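Local coordinates for protein Serpin48 (Tenebrio molitor, PDB 3OZQ) that specifically inhibits the serine protease SPE as a serpin of insect innate immunity, at residues H146-L151 with A168-A173; Y23-K28 with K280-K285; T260-N265 with S346-I351; D188-A193 with N238-L243. One frame throughout, in Å; residues are numbered along the deposited sequence.

Interaction 1: H146-L151 with A168-A173; sequences HKIQNL and ALYFNA
Ile148 is the main bump here, and it settles into a hollow on strand 168-173 where the short side chain of Ala168 stands next to the large ring of Tyr170. Its CG1 points away from the carbonyl carbon and the branch is then fully extended (chi2 -174°), which carries Ile148 CD1 onto the strand backbone, 3.4 Å from Leu169 O. That carbonyl oxygen is buried by the contact and has no hydrogen-bond partner in the model. Two walls bound the methyl: Ile148 CD1 is 4.0 Å from Ala168 CB, and 4.4 Å from Tyr170 CD2, meeting the ring obliquely. Ala168 is in turn a small knob between two branched side chains, since Leu151 CD1 approaches its CB to 3.6 Å while Ile148 CG2 lies 4.0 Å from the same Ala168 CB. At the solvent side Lys147 lays its CG obliquely against the Tyr170 ring. Lys147 NZ ends 4.3 Å from Tyr170 OH without a bond; that hydroxyl is hydrogen-bonded to Gln145. The segment 146-151 belongs to the connection from helix 129-143, helix F of serpins, to strand 163-174, the third strand of sheet A. Val140 of that helix touches both Ile148 and Ala168, Leu151 also packs on Val314 of strand 310-321, and Tyr170 stacks on His92 of strand 90-100.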
loop_
_atom_site.group_PDB
_atom_site.type_symbol
_atom_site.label_atom_id
_atom_site.label_comp_id
_atom_site.label_asym_id
_atom_site.label_seq_id
_atom_site.Cartn_x
_atom_site.Cartn_y
_atom_site.Cartn_z
ATOM N N HIS A 146 3.394 18.175 -1.244
ATOM C CA HIS A 146 4.141 18.195 -2.506
ATOM C C HIS A 146 5.090 17.018 -2.717
ATOM O O HIS A 146 5.896 17.035 -3.650
ATOM C CB HIS A 146 4.869 19.534 -2.691
ATOM C CG HIS A 146 3.942 20.711 -2.727
ATOM N ND1 HIS A 146 3.596 21.355 -3.898
ATOM C CD2 HIS A 146 3.270 21.348 -1.737
ATOM C CE1 HIS A 146 2.762 22.344 -3.627
ATOM N NE2 HIS A 146 2.543 22.358 -2.324
ATOM N N LYS A 147 4.960 15.993 -1.874
ATOM C CA LYS A 147 5.789 14.786 -1.951
ATOM C C LYS A 147 5.378 13.845 -3.092
ATOM O O LYS A 147 6.168 13.008 -3.541
ATOM C CB LYS A 147 5.721 14.008 -0.634
ATOM C CG LYS A 147 6.201 14.752 0.619
ATOM C CD LYS A 147 7.698 15.010 0.607
ATOM C CE LYS A 147 8.249 15.195 2.024
ATOM N NZ LYS A 147 7.269 15.849 2.939
ATOM N N ILE A 148 4.132 13.968 -3.539
ATOM C CA ILE A 148 3.600 13.107 -4.589
ATOM C C ILE A 148 3.069 13.942 -5.743
ATOM O O ILE A 148 2.097 14.683 -5.607
ATOM C CB ILE A 148 2.528 12.134 -4.050
ATOM C CG1 ILE A 148 3.176 11.170 -3.049
ATOM C CG2 ILE A 148 1.852 11.378 -5.203
ATOM C CD1 ILE A 148 2.253 10.070 -2.555
ATOM N N GLN A 149 3.739 13.832 -6.878
ATOM C CA GLN A 149 3.469 14.720 -7.987
ATOM C C GLN A 149 3.054 13.925 -9.207
ATOM O O GLN A 149 3.377 12.735 -9.323
ATOM C CB GLN A 149 4.700 15.584 -8.280
ATOM C CG GLN A 149 5.084 16.486 -7.120
ATOM C CD GLN A 149 6.144 17.505 -7.492
ATOM O OE1 GLN A 149 6.784 17.400 -8.539
ATOM N NE2 GLN A 149 6.329 18.506 -6.634
ATOM N N ASN A 150 2.306 14.581 -10.089
ATOM C CA ASN A 150 1.956 14.007 -11.372
ATOM C C ASN A 150 1.344 12.627 -11.263
ATOM O O ASN A 150 1.702 11.722 -12.013
ATOM C CB ASN A 150 3.199 13.964 -12.262
ATOM C CG ASN A 150 3.677 15.342 -12.629
ATOM O OD1 ASN A 150 3.082 15.998 -13.480
ATOM N ND2 ASN A 150 4.734 15.808 -11.969
ATOM N N LEU A 151 0.424 12.463 -10.326
ATOM C CA LEU A 151 -0.242 11.182 -10.171
ATOM C C LEU A 151 -1.005 10.811 -11.437
ATOM O O LEU A 151 -0.845 9.710 -11.959
ATOM C CB LEU A 151 -1.180 11.193 -8.960
ATOM C CG LEU A 151 -1.777 9.829 -8.594
ATOM C CD1 LEU A 151 -2.068 9.735 -7.095
ATOM C CD2 LEU A 151 -3.021 9.545 -9.422
ATOM N N ALA A 168 -3.319 8.434 -3.361
ATOM C CA ALA A 168 -1.920 8.748 -3.147
ATOM C C ALA A 168 -1.630 8.619 -1.668
ATOM O O ALA A 168 -2.416 9.079 -0.841
ATOM C CB ALA A 168 -1.620 10.139 -3.584
ATOM N N LEU A 169 -0.504 8.003 -1.333
ATOM C CA LEU A 169 -0.121 7.871 0.074
ATOM C C LEU A 169 1.351 7.595 0.299
ATOM O O LEU A 169 2.098 7.257 -0.617
ATOM C CB LEU A 169 -0.951 6.804 0.826
ATOM C CG LEU A 169 -1.312 5.404 0.294
ATOM C CD1 LEU A 169 -0.552 4.945 -0.917
ATOM C CD2 LEU A 169 -1.316 4.299 1.386
ATOM N N TYR A 170 1.742 7.743 1.556
ATOM C CA TYR A 170 3.084 7.439 2.002
ATOM C C TYR A 170 3.036 7.408 3.519
ATOM O O TYR A 170 2.138 7.990 4.133
ATOM C CB TYR A 170 4.088 8.478 1.497
ATOM C CG TYR A 170 3.988 9.830 2.165
ATOM C CD1 TYR A 170 4.744 10.124 3.293
ATOM C CD2 TYR A 170 3.146 10.820 1.660
ATOM C CE1 TYR A 170 4.665 11.364 3.906
ATOM C CE2 TYR A 170 3.056 12.066 2.269
ATOM C CZ TYR A 170 3.822 12.330 3.394
ATOM O OH TYR A 170 3.742 13.559 4.010
ATOM N N PHE A 171 4.006 6.720 4.109
ATOM C CA PHE A 171 4.020 6.426 5.534
ATOM C C PHE A 171 5.219 7.107 6.174
ATOM O O PHE A 171 6.276 7.228 5.557
ATOM C CB PHE A 171 4.151 4.917 5.733
ATOM C CG PHE A 171 3.915 4.462 7.146
ATOM C CD1 PHE A 171 2.699 4.692 7.767
ATOM C CD2 PHE A 171 4.907 3.788 7.852
ATOM C CE1 PHE A 171 2.474 4.257 9.075
ATOM C CE2 PHE A 171 4.684 3.352 9.155
ATOM C CZ PHE A 171 3.462 3.581 9.764
ATOM N N ASN A 172 5.048 7.545 7.414
ATOM C CA ASN A 172 6.134 8.150 8.168
ATOM C C ASN A 172 6.262 7.513 9.548
ATOM O O ASN A 172 5.316 7.548 10.341
ATOM C CB ASN A 172 5.908 9.653 8.293
ATOM C CG ASN A 172 6.893 10.308 9.236
ATOM O OD1 ASN A 172 7.964 10.765 8.821
ATOM N ND2 ASN A 172 6.544 10.349 10.519
ATOM N N ALA A 173 7.424 6.916 9.824
ATOM C CA ALA A 173 7.659 6.236 11.094
ATOM C C ALA A 173 9.116 6.305 11.523
ATOM O O ALA A 173 10.009 6.576 10.714
ATOM C CB ALA A 173 7.198 4.778 11.039
#

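Interaction 2: Y23-K28 with K280-K285; sequences YKEVLK and KKVLKK
Glu25 meets Val282 where helix 23-28 passes helix 280-285, with axes 9.5 Å apart at closest approach and N-to-C directions 127° from parallel. Glu25 CB faces both methyls of Val282 equally, and Glu25 CG lies 3.9 Å from Val282 CA, over the backbone of the partner helix. A bend at chi2 (43°) then swings the carboxylate across the alkyl chain of Lys285 at about a right angle; Glu25 OE2 comes within 3.4 Å of Lys285 CG. Val26, next in line, supplies the apolar inner edge, its CG2 standing 4.1 Å from Val282 CG2. One turn on from Glu25, the extended chain of Lys28 brings its ammonium back to the same carboxylate, where Lys28 NZ and Glu25 OE2 form a salt bridge through the syn lone pair, at a modelled 2.5 Å, a length too short to be taken literally. Lys28 NZ also approaches Lys285 CE to 3.6 Å. With an alanine in place of Glu25, Lys28 would probably be left without its mate, and the alkyl part of Lys285 without the group it leans on. In serpin terms these are helices A and I. No hydrogen bond crosses between 23-28 and 280-285: the contact combines a valine pair with one carboxylate near two ammonium groups. Lys28 NZ and Lys285 NZ are 4.3 Å apart, and Glu25 OE2, 5.3 Å from Lys285 NZ, probably offsets part of their repulsion.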
loop_
_atom_site.group_PDB
_atom_site.type_symbol
_atom_site.label_atom_id
_atom_site.label_comp_id
_atom_site.label_asym_id
_atom_site.label_seq_id
_atom_site.Cartn_x
_atom_site.Cartn_y
_atom_site.Cartn_z
ATOM N N TYR A 23 -0.408 -8.203 -4.664
ATOM C CA TYR A 23 1.010 -8.302 -4.990
ATOM C C TYR A 23 1.183 -9.125 -6.269
ATOM O O TYR A 23 1.890 -8.713 -7.190
ATOM C CB TYR A 23 1.787 -8.906 -3.795
ATOM C CG TYR A 23 3.279 -9.059 -3.957
ATOM C CD1 TYR A 23 4.166 -8.318 -3.177
ATOM C CD2 TYR A 23 3.809 -9.960 -4.869
ATOM C CE1 TYR A 23 5.547 -8.475 -3.307
ATOM C CE2 TYR A 23 5.176 -10.124 -5.008
ATOM C CZ TYR A 23 6.041 -9.377 -4.228
ATOM O OH TYR A 23 7.394 -9.550 -4.386
ATOM N N LYS A 24 0.517 -10.277 -6.330
ATOM C CA LYS A 24 0.652 -11.188 -7.471
ATOM C C LYS A 24 0.259 -10.515 -8.772
ATOM O O LYS A 24 0.872 -10.735 -9.810
ATOM C CB LYS A 24 -0.199 -12.451 -7.268
ATOM C CG LYS A 24 0.103 -13.566 -8.265
ATOM C CD LYS A 24 -0.527 -14.902 -7.843
ATOM C CE LYS A 24 0.292 -15.621 -6.757
ATOM N NZ LYS A 24 1.437 -16.454 -7.278
ATOM N N GLU A 25 -0.774 -9.688 -8.712
ATOM C CA GLU A 25 -1.205 -8.947 -9.887
ATOM C C GLU A 25 -0.208 -7.854 -10.258
ATOM O O GLU A 25 0.190 -7.736 -11.416
ATOM C CB GLU A 25 -2.585 -8.338 -9.640
ATOM C CG GLU A 25 -3.570 -8.630 -10.732
ATOM C CD GLU A 25 -3.497 -10.067 -11.207
ATOM O OE1 GLU A 25 -3.670 -10.982 -10.378
ATOM O OE2 GLU A 25 -3.268 -10.277 -12.416
ATOM N N VAL A 26 0.210 -7.061 -9.275
ATOM C CA VAL A 26 1.096 -5.932 -9.562
ATOM C C VAL A 26 2.401 -6.383 -10.205
ATOM O O VAL A 26 2.914 -5.728 -11.114
ATOM C CB VAL A 26 1.368 -5.073 -8.323
ATOM C CG1 VAL A 26 2.544 -4.121 -8.582
ATOM C CG2 VAL A 26 0.119 -4.298 -7.958
ATOM N N LEU A 27 2.919 -7.508 -9.724
ATOM C CA LEU A 27 4.090 -8.160 -10.291
ATOM C C LEU A 27 4.053 -8.216 -11.809
ATOM O O LEU A 27 5.071 -8.010 -12.467
ATOM C CB LEU A 27 4.161 -9.594 -9.767
ATOM C CG LEU A 27 5.335 -9.976 -8.888
ATOM C CD1 LEU A 27 5.122 -11.395 -8.377
ATOM C CD2 LEU A 27 6.643 -9.849 -9.668
ATOM N N LYS A 28 2.881 -8.523 -12.357
ATOM C CA LYS A 28 2.722 -8.727 -13.792
ATOM C C LYS A 28 3.182 -7.529 -14.599
ATOM O O LYS A 28 3.740 -7.682 -15.681
ATOM C CB LYS A 28 1.261 -9.036 -14.139
ATOM C CG LYS A 28 0.771 -10.405 -13.674
ATOM C CD LYS A 28 -0.709 -10.577 -14.022
ATOM C CE LYS A 28 -1.224 -11.966 -13.697
ATOM N NZ LYS A 28 -2.670 -12.079 -14.043
ATOM N N LYS A 280 -7.458 -0.664 -11.584
ATOM C CA LYS A 280 -8.539 -1.207 -12.412
ATOM C C LYS A 280 -8.116 -2.549 -12.998
ATOM O O LYS A 280 -8.851 -3.527 -12.966
ATOM C CB LYS A 280 -8.917 -0.248 -13.550
ATOM C CG LYS A 280 -9.881 -0.889 -14.528
ATOM C CD LYS A 280 -10.364 0.075 -15.615
ATOM C CE LYS A 280 -11.499 -0.549 -16.429
ATOM N NZ LYS A 280 -11.652 0.043 -17.805
ATOM N N LYS A 281 -6.925 -2.561 -13.573
ATOM C CA LYS A 281 -6.301 -3.781 -14.067
ATOM C C LYS A 281 -6.240 -4.844 -12.973
ATOM O O LYS A 281 -6.615 -5.996 -13.197
ATOM C CB LYS A 281 -4.890 -3.468 -14.558
ATOM C CG LYS A 281 -4.106 -4.686 -15.017
ATOM C CD LYS A 281 -2.756 -4.303 -15.596
ATOM C CE LYS A 281 -2.905 -3.349 -16.750
ATOM N NZ LYS A 281 -1.571 -2.892 -17.246
ATOM N N VAL A 282 -5.773 -4.456 -11.791
ATOM C CA VAL A 282 -5.698 -5.406 -10.684
ATOM C C VAL A 282 -7.091 -5.940 -10.338
ATOM O O VAL A 282 -7.307 -7.151 -10.329
ATOM C CB VAL A 282 -5.042 -4.791 -9.423
ATOM C CG1 VAL A 282 -5.195 -5.725 -8.216
ATOM C CG2 VAL A 282 -3.571 -4.471 -9.679
ATOM N N LEU A 283 -8.034 -5.033 -10.079
ATOM C CA LEU A 283 -9.338 -5.427 -9.561
ATOM C C LEU A 283 -10.135 -6.266 -10.557
ATOM O O LEU A 283 -10.916 -7.134 -10.163
ATOM C CB LEU A 283 -10.135 -4.207 -9.087
ATOM C CG LEU A 283 -9.466 -3.565 -7.868
ATOM C CD1 LEU A 283 -10.118 -2.240 -7.478
ATOM C CD2 LEU A 283 -9.484 -4.556 -6.701
ATOM N N LYS A 284 -9.917 -6.021 -11.843
ATOM C CA LYS A 284 -10.566 -6.815 -12.880
ATOM C C LYS A 284 -10.187 -8.286 -12.773
ATOM O O LYS A 284 -11.045 -9.152 -12.899
ATOM C CB LYS A 284 -10.262 -6.278 -14.287
ATOM C CG LYS A 284 -11.160 -5.103 -14.705
ATOM C CD LYS A 284 -10.913 -4.668 -16.153
ATOM C CE LYS A 284 -11.810 -5.423 -17.124
ATOM N NZ LYS A 284 -13.156 -4.787 -17.286
ATOM N N LYS A 285 -8.910 -8.571 -12.534
ATOM C CA LYS A 285 -8.483 -9.961 -12.401
ATOM C C LYS A 285 -9.052 -10.602 -11.133
ATOM O O LYS A 285 -9.201 -11.816 -11.065
ATOM C CB LYS A 285 -6.956 -10.083 -12.417
ATOM C CG LYS A 285 -6.341 -10.140 -13.806
ATOM C CD LYS A 285 -6.678 -11.449 -14.525
ATOM C CE LYS A 285 -6.188 -12.666 -13.742
ATOM N NZ LYS A 285 -6.491 -13.942 -14.455
#

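Interaction 3: T260-N265 with S346-I351; sequences TKQLVN and SPKQFI
Lys348 uses both its backbone polar groups on the strand 260-265. Its N donates to Leu263 O (2.9 Å), approaching at a tilt of 22° from the carbonyl plane, and its O accepts the N-H of Asn265 at 2.8 Å in a straighter bond (163° at the hydrogen). Lys348 O also receives a CA-H contact from Val264. Phe350 N then closes on Asn265 O at 2.9 Å, nearly along the C=O axis. This is parallel pairing of the first and second strands of sheet C of the serpin fold, with 346-351 emerging directly from the unmodelled part of the reactive-centre loop. On the face of Val264, Lys348 curls at chi2 and chi4, bringing NZ 2.9 Å from Gln262 OE1, 42° out of the carbonyl plane. A leucine in place of Gln262 would probably cost the Lys348 ammonium this acceptor and leave its bent chain less fixed. On the other face the Asn265 amide crosses the Pro347 ring, its ND2 3.8 Å from Pro347 CG, while its OD1 accepts from Glu206 N. Beside Lys348, Val264 CG2 packs on Phe350 CB at 3.9 Å, and the Phe350 ring continues inward onto Leu222 and Ile234.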
loop_
_atom_site.group_PDB
_atom_site.type_symbol
_atom_site.label_atom_id
_atom_site.label_comp_id
_atom_site.label_asym_id
_atom_site.label_seq_id
_atom_site.Cartn_x
_atom_site.Cartn_y
_atom_site.Cartn_z
ATOM N N THR A 260 9.710 -15.022 17.201
ATOM C CA THR A 260 10.205 -14.826 18.559
ATOM C C THR A 260 11.442 -13.945 18.540
ATOM O O THR A 260 12.153 -13.887 17.539
ATOM C CB THR A 260 10.558 -16.162 19.231
ATOM O OG1 THR A 260 11.430 -16.914 18.371
ATOM C CG2 THR A 260 9.299 -16.969 19.502
ATOM N N LYS A 261 11.696 -13.255 19.646
ATOM C CA LYS A 261 12.844 -12.368 19.724
ATOM C C LYS A 261 14.160 -13.139 19.833
ATOM O O LYS A 261 14.428 -13.807 20.831
ATOM C CB LYS A 261 12.690 -11.404 20.898
ATOM C CG LYS A 261 11.506 -10.469 20.761
ATOM C CD LYS A 261 11.864 -9.070 21.242
ATOM C CE LYS A 261 10.761 -8.071 20.926
ATOM N NZ LYS A 261 11.110 -6.692 21.381
ATOM N N GLN A 262 14.984 -13.046 18.799
ATOM C CA GLN A 262 16.300 -13.668 18.832
ATOM C C GLN A 262 17.378 -12.622 18.641
ATOM O O GLN A 262 17.154 -11.597 18.006
ATOM C CB GLN A 262 16.422 -14.757 17.768
ATOM C CG GLN A 262 15.392 -15.873 17.909
ATOM C CD GLN A 262 15.922 -17.221 17.449
ATOM O OE1 GLN A 262 16.941 -17.698 17.944
ATOM N NE2 GLN A 262 15.231 -17.841 16.496
ATOM N N LEU A 263 18.555 -12.887 19.196
ATOM C CA LEU A 263 19.679 -11.980 19.071
ATOM C C LEU A 263 20.196 -12.030 17.641
ATOM O O LEU A 263 20.494 -13.099 17.116
ATOM C CB LEU A 263 20.788 -12.398 20.030
ATOM C CG LEU A 263 21.969 -11.444 20.049
ATOM C CD1 LEU A 263 21.512 -10.076 20.535
ATOM C CD2 LEU A 263 23.075 -12.010 20.939
ATOM N N VAL A 264 20.313 -10.877 17.007
ATOM C CA VAL A 264 20.563 -10.870 15.578
ATOM C C VAL A 264 21.369 -9.659 15.180
ATOM O O VAL A 264 21.313 -8.624 15.841
ATOM C CB VAL A 264 19.204 -10.896 14.788
ATOM C CG1 VAL A 264 18.321 -9.736 15.201
ATOM C CG2 VAL A 264 19.438 -10.901 13.288
ATOM N N ASN A 265 22.144 -9.801 14.110
ATOM C CA ASN A 265 22.780 -8.666 13.467
ATOM C C ASN A 265 22.062 -8.417 12.152
ATOM O O ASN A 265 21.698 -9.359 11.455
ATOM C CB ASN A 265 24.261 -8.935 13.192
ATOM C CG ASN A 265 25.109 -8.929 14.456
ATOM O OD1 ASN A 265 24.730 -8.360 15.479
ATOM N ND2 ASN A 265 26.268 -9.560 14.382
ATOM N N SER A 346 27.234 -14.781 19.649
ATOM C CA SER A 346 27.265 -15.293 18.279
ATOM C C SER A 346 25.889 -15.146 17.601
ATOM O O SER A 346 25.208 -16.139 17.341
ATOM C CB SER A 346 27.719 -16.758 18.278
ATOM O OG SER A 346 28.170 -17.157 16.996
ATOM N N PRO A 347 25.483 -13.898 17.309
ATOM C CA PRO A 347 24.125 -13.549 16.847
ATOM C C PRO A 347 23.678 -14.224 15.549
ATOM O O PRO A 347 24.504 -14.500 14.677
ATOM C CB PRO A 347 24.218 -12.038 16.603
ATOM C CG PRO A 347 25.347 -11.584 17.452
ATOM C CD PRO A 347 26.341 -12.709 17.421
ATOM N N LYS A 348 22.375 -14.478 15.428
ATOM C CA LYS A 348 21.785 -14.807 14.138
ATOM C C LYS A 348 22.180 -13.722 13.133
ATOM O O LYS A 348 22.313 -12.548 13.491
ATOM C CB LYS A 348 20.259 -14.876 14.242
ATOM C CG LYS A 348 19.704 -16.089 14.982
ATOM C CD LYS A 348 20.033 -17.383 14.256
ATOM C CE LYS A 348 19.070 -18.502 14.646
ATOM N NZ LYS A 348 18.966 -18.674 16.120
ATOM N N GLN A 349 22.372 -14.122 11.880
ATOM C CA GLN A 349 22.707 -13.185 10.813
ATOM C C GLN A 349 21.504 -12.890 9.899
ATOM O O GLN A 349 20.873 -13.803 9.357
ATOM C CB GLN A 349 23.857 -13.735 9.970
ATOM C CG GLN A 349 25.116 -14.084 10.774
ATOM C CD GLN A 349 26.257 -13.148 10.458
ATOM O OE1 GLN A 349 26.931 -13.296 9.433
ATOM N NE2 GLN A 349 26.472 -12.160 11.323
ATOM N N PHE A 350 21.191 -11.615 9.728
ATOM C CA PHE A 350 20.159 -11.223 8.768
ATOM C C PHE A 350 20.745 -10.171 7.840
ATOM O O PHE A 350 20.607 -8.968 8.062
ATOM C CB PHE A 350 18.909 -10.708 9.470
ATOM C CG PHE A 350 17.687 -10.648 8.577
ATOM C CD1 PHE A 350 16.887 -11.773 8.380
ATOM C CD2 PHE A 350 17.337 -9.474 7.945
ATOM C CE1 PHE A 350 15.749 -11.717 7.547
ATOM C CE2 PHE A 350 16.191 -9.402 7.114
ATOM C CZ PHE A 350 15.409 -10.529 6.916
ATOM N N ILE A 351 21.426 -10.654 6.809
ATOM C CA ILE A 351 22.125 -9.797 5.867
ATOM C C ILE A 351 21.315 -9.708 4.593
ATOM O O ILE A 351 21.222 -10.669 3.821
ATOM C CB ILE A 351 23.569 -10.326 5.591
ATOM C CG1 ILE A 351 24.347 -10.401 6.908
ATOM C CG2 ILE A 351 24.299 -9.460 4.549
ATOM C CD1 ILE A 351 25.534 -11.357 6.869
#

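Interaction 4: D188-A193 with N238-L243; sequences DFHKSA and NQIEGL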
loop_
_atom_site.group_PDB
_atom_site.type_symbol
_atom_site.label_atom_id
_atom_site.label_comp_id
_atom_site.label_asym_id
_atom_site.label_seq_id
_atom_site.Cartn_x
_atom_site.Cartn_y
_atom_site.Cartn_z
ATOM N N ASP A 188 28.289 -5.032 -1.006
ATOM C CA ASP A 188 27.739 -5.879 -2.058
ATOM C C ASP A 188 26.229 -6.036 -1.918
ATOM O O ASP A 188 25.724 -6.239 -0.817
ATOM C CB ASP A 188 28.364 -7.279 -2.020
ATOM C CG ASP A 188 29.855 -7.272 -2.319
ATOM O OD1 ASP A 188 30.311 -6.411 -3.100
ATOM O OD2 ASP A 188 30.565 -8.136 -1.770
ATOM N N PHE A 189 25.529 -5.956 -3.042
ATOM C CA PHE A 189 24.143 -6.378 -3.132
ATOM C C PHE A 189 24.062 -7.236 -4.380
ATOM O O PHE A 189 24.375 -6.782 -5.479
ATOM C CB PHE A 189 23.186 -5.174 -3.235
ATOM C CG PHE A 189 21.719 -5.555 -3.242
ATOM C CD1 PHE A 189 21.069 -5.847 -4.422
ATOM C CD2 PHE A 189 21.001 -5.641 -2.058
ATOM C CE1 PHE A 189 19.723 -6.207 -4.426
ATOM C CE2 PHE A 189 19.660 -6.004 -2.055
ATOM C CZ PHE A 189 19.020 -6.289 -3.236
ATOM N N HIS A 190 23.667 -8.487 -4.215
ATOM C CA HIS A 190 23.583 -9.395 -5.347
ATOM C C HIS A 190 22.192 -9.399 -5.949
ATOM O O HIS A 190 21.275 -9.953 -5.361
ATOM C CB HIS A 190 23.929 -10.815 -4.904
ATOM C CG HIS A 190 25.243 -10.921 -4.203
ATOM N ND1 HIS A 190 26.447 -10.758 -4.855
ATOM C CD2 HIS A 190 25.545 -11.175 -2.907
ATOM C CE1 HIS A 190 27.435 -10.903 -3.990
ATOM N NE2 HIS A 190 26.915 -11.161 -2.802
ATOM N N LYS A 191 22.049 -8.800 -7.127
ATOM C CA LYS A 191 20.785 -8.824 -7.854
ATOM C C LYS A 191 20.517 -10.237 -8.359
ATOM O O LYS A 191 19.374 -10.609 -8.654
ATOM C CB LYS A 191 20.829 -7.848 -9.030
ATOM C CG LYS A 191 21.181 -6.422 -8.633
ATOM C CD LYS A 191 21.262 -5.512 -9.850
ATOM C CE LYS A 191 21.792 -4.133 -9.474
ATOM N NZ LYS A 191 22.064 -3.268 -10.674
ATOM N N SER A 192 21.596 -11.010 -8.462
ATOM C CA SER A 192 21.553 -12.419 -8.834
ATOM C C SER A 192 22.961 -12.942 -8.653
ATOM O O SER A 192 23.871 -12.175 -8.319
ATOM C CB SER A 192 21.092 -12.612 -10.281
ATOM O OG SER A 192 21.946 -11.962 -11.205
ATOM N N ALA A 193 23.150 -14.241 -8.855
ATOM C CA ALA A 193 24.476 -14.831 -8.702
ATOM C C ALA A 193 25.514 -14.043 -9.498
ATOM O O ALA A 193 26.471 -13.523 -8.933
ATOM C CB ALA A 193 24.463 -16.284 -9.129
ATOM N N ASN A 238 16.748 -17.809 1.536
ATOM C CA ASN A 238 18.055 -18.333 1.933
ATOM C C ASN A 238 19.039 -18.351 0.773
ATOM O O ASN A 238 20.240 -18.191 0.966
ATOM C CB ASN A 238 17.925 -19.721 2.573
ATOM C CG ASN A 238 17.470 -19.652 4.021
ATOM O OD1 ASN A 238 17.837 -18.728 4.755
ATOM N ND2 ASN A 238 16.663 -20.626 4.442
ATOM N N GLN A 239 18.526 -18.524 -0.437
ATOM C CA GLN A 239 19.369 -18.492 -1.623
ATOM C C GLN A 239 19.323 -17.139 -2.346
ATOM O O GLN A 239 18.288 -16.471 -2.383
ATOM C CB GLN A 239 18.998 -19.639 -2.564
ATOM C CG GLN A 239 19.488 -20.999 -2.067
ATOM C CD GLN A 239 20.975 -20.987 -1.734
ATOM O OE1 GLN A 239 21.780 -20.380 -2.449
ATOM N NE2 GLN A 239 21.342 -21.635 -0.634
ATOM N N ILE A 240 20.458 -16.746 -2.913
ATOM C CA ILE A 240 20.590 -15.453 -3.581
ATOM C C ILE A 240 19.450 -15.155 -4.555
ATOM O O ILE A 240 18.929 -14.040 -4.579
ATOM C CB ILE A 240 21.937 -15.341 -4.336
ATOM C CG1 ILE A 240 23.118 -15.489 -3.372
ATOM C CG2 ILE A 240 22.030 -14.014 -5.087
ATOM C CD1 ILE A 240 23.363 -14.271 -2.501
ATOM N N GLU A 241 19.068 -16.146 -5.357
ATOM C CA GLU A 241 18.104 -15.931 -6.433
ATOM C C GLU A 241 16.736 -16.512 -6.105
ATOM O O GLU A 241 15.970 -16.839 -7.011
ATOM C CB GLU A 241 18.608 -16.549 -7.745
ATOM C CG GLU A 241 19.925 -15.988 -8.271
ATOM C CD GLU A 241 20.365 -16.659 -9.571
ATOM O OE1 GLU A 241 19.928 -17.808 -9.820
ATOM O OE2 GLU A 241 21.137 -16.041 -10.342
ATOM N N GLY A 242 16.425 -16.632 -4.816
ATOM C CA GLY A 242 15.217 -17.313 -4.385
ATOM C C GLY A 242 13.906 -16.534 -4.382
ATOM O O GLY A 242 12.893 -17.043 -3.907
ATOM N N LEU A 243 13.903 -15.314 -4.914
ATOM C CA LEU A 243 12.706 -14.465 -4.850
ATOM C C LEU A 243 11.501 -15.013 -5.622
ATOM O O LEU A 243 10.400 -15.122 -5.072
ATOM C CB LEU A 243 13.019 -13.048 -5.327
ATOM C CG LEU A 243 11.841 -12.075 -5.385
ATOM C CD1 LEU A 243 11.136 -11.962 -4.039
ATOM C CD2 LEU A 243 12.314 -10.708 -5.848
#
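Ile240 and Glu241 reach across the surface to His190, Ser192 and Ala193 in a small contact between two connections, the hairpin turn that follows strand 185-190 and the loop that leads into helix 243-248. Ile240 makes the apolar half. Its CG2 sits 3.7 Å from His190 CB and 3.8 Å from Ser192 C, so that one methyl covers the point where the chain leaves the strand. The other branch turns at chi2 (-75°) and places Ile240 CD1 3.8 Å from His190 CD2, against the imidazole at an oblique angle. Ile240 and Glu241 are the two central residues of a type I beta turn from Gln239 to Gly242; Gly242 N closes it on Gln239 O, and Gly242 itself is the N-cap of the helix that begins next. In the serpin fold this joins the turn between strands 4 and 3 of sheet C to the lead into helix G. Glu241 provides the polar half. Its chain runs out straight beyond CG, and Glu241 OE2 accepts the backbone N-H of Ala193 at 3.1 Å with an angle of 159° at the hydrogen. The donor comes to the anti side of the carboxylate, 30° out of its plane. Glu241 OE2 also lies 3.4 Å from Ser192 CB and 3.5 Å from Ala193 CB, so this one oxygen lies against both side chains that flank the Ser192-Ala193 peptide. His190 also makes a backbone hydrogen bond with Asp353, in the loop after strand 348-351, and its side chain touches Val196 of strand 196-205.

Two of the contacts bear on the inhibitory machinery as known from serpins. Interaction 3 fixes the chain just after the unmodelled residues 337-345, part of the reactive-centre loop. Interaction 1 packs on part of strand 163-174, which pairs in parallel with 310-321; in serpins the cleaved loop inserts between these two strands, still closed here. Interactions 1 and 3 have centres about 33 Å apart. Interaction 4 neighbours interaction 3 in the sheet C region, centres about 20 Å and nearest atoms about 6 Å apart. Interaction 2 lies about 21 Å from interaction 1 between centres and approaches interaction 4 to about 4 Å between nearest atoms, without touching. Strand 260-278, though interrupted, links interaction 3 to helix 279-286.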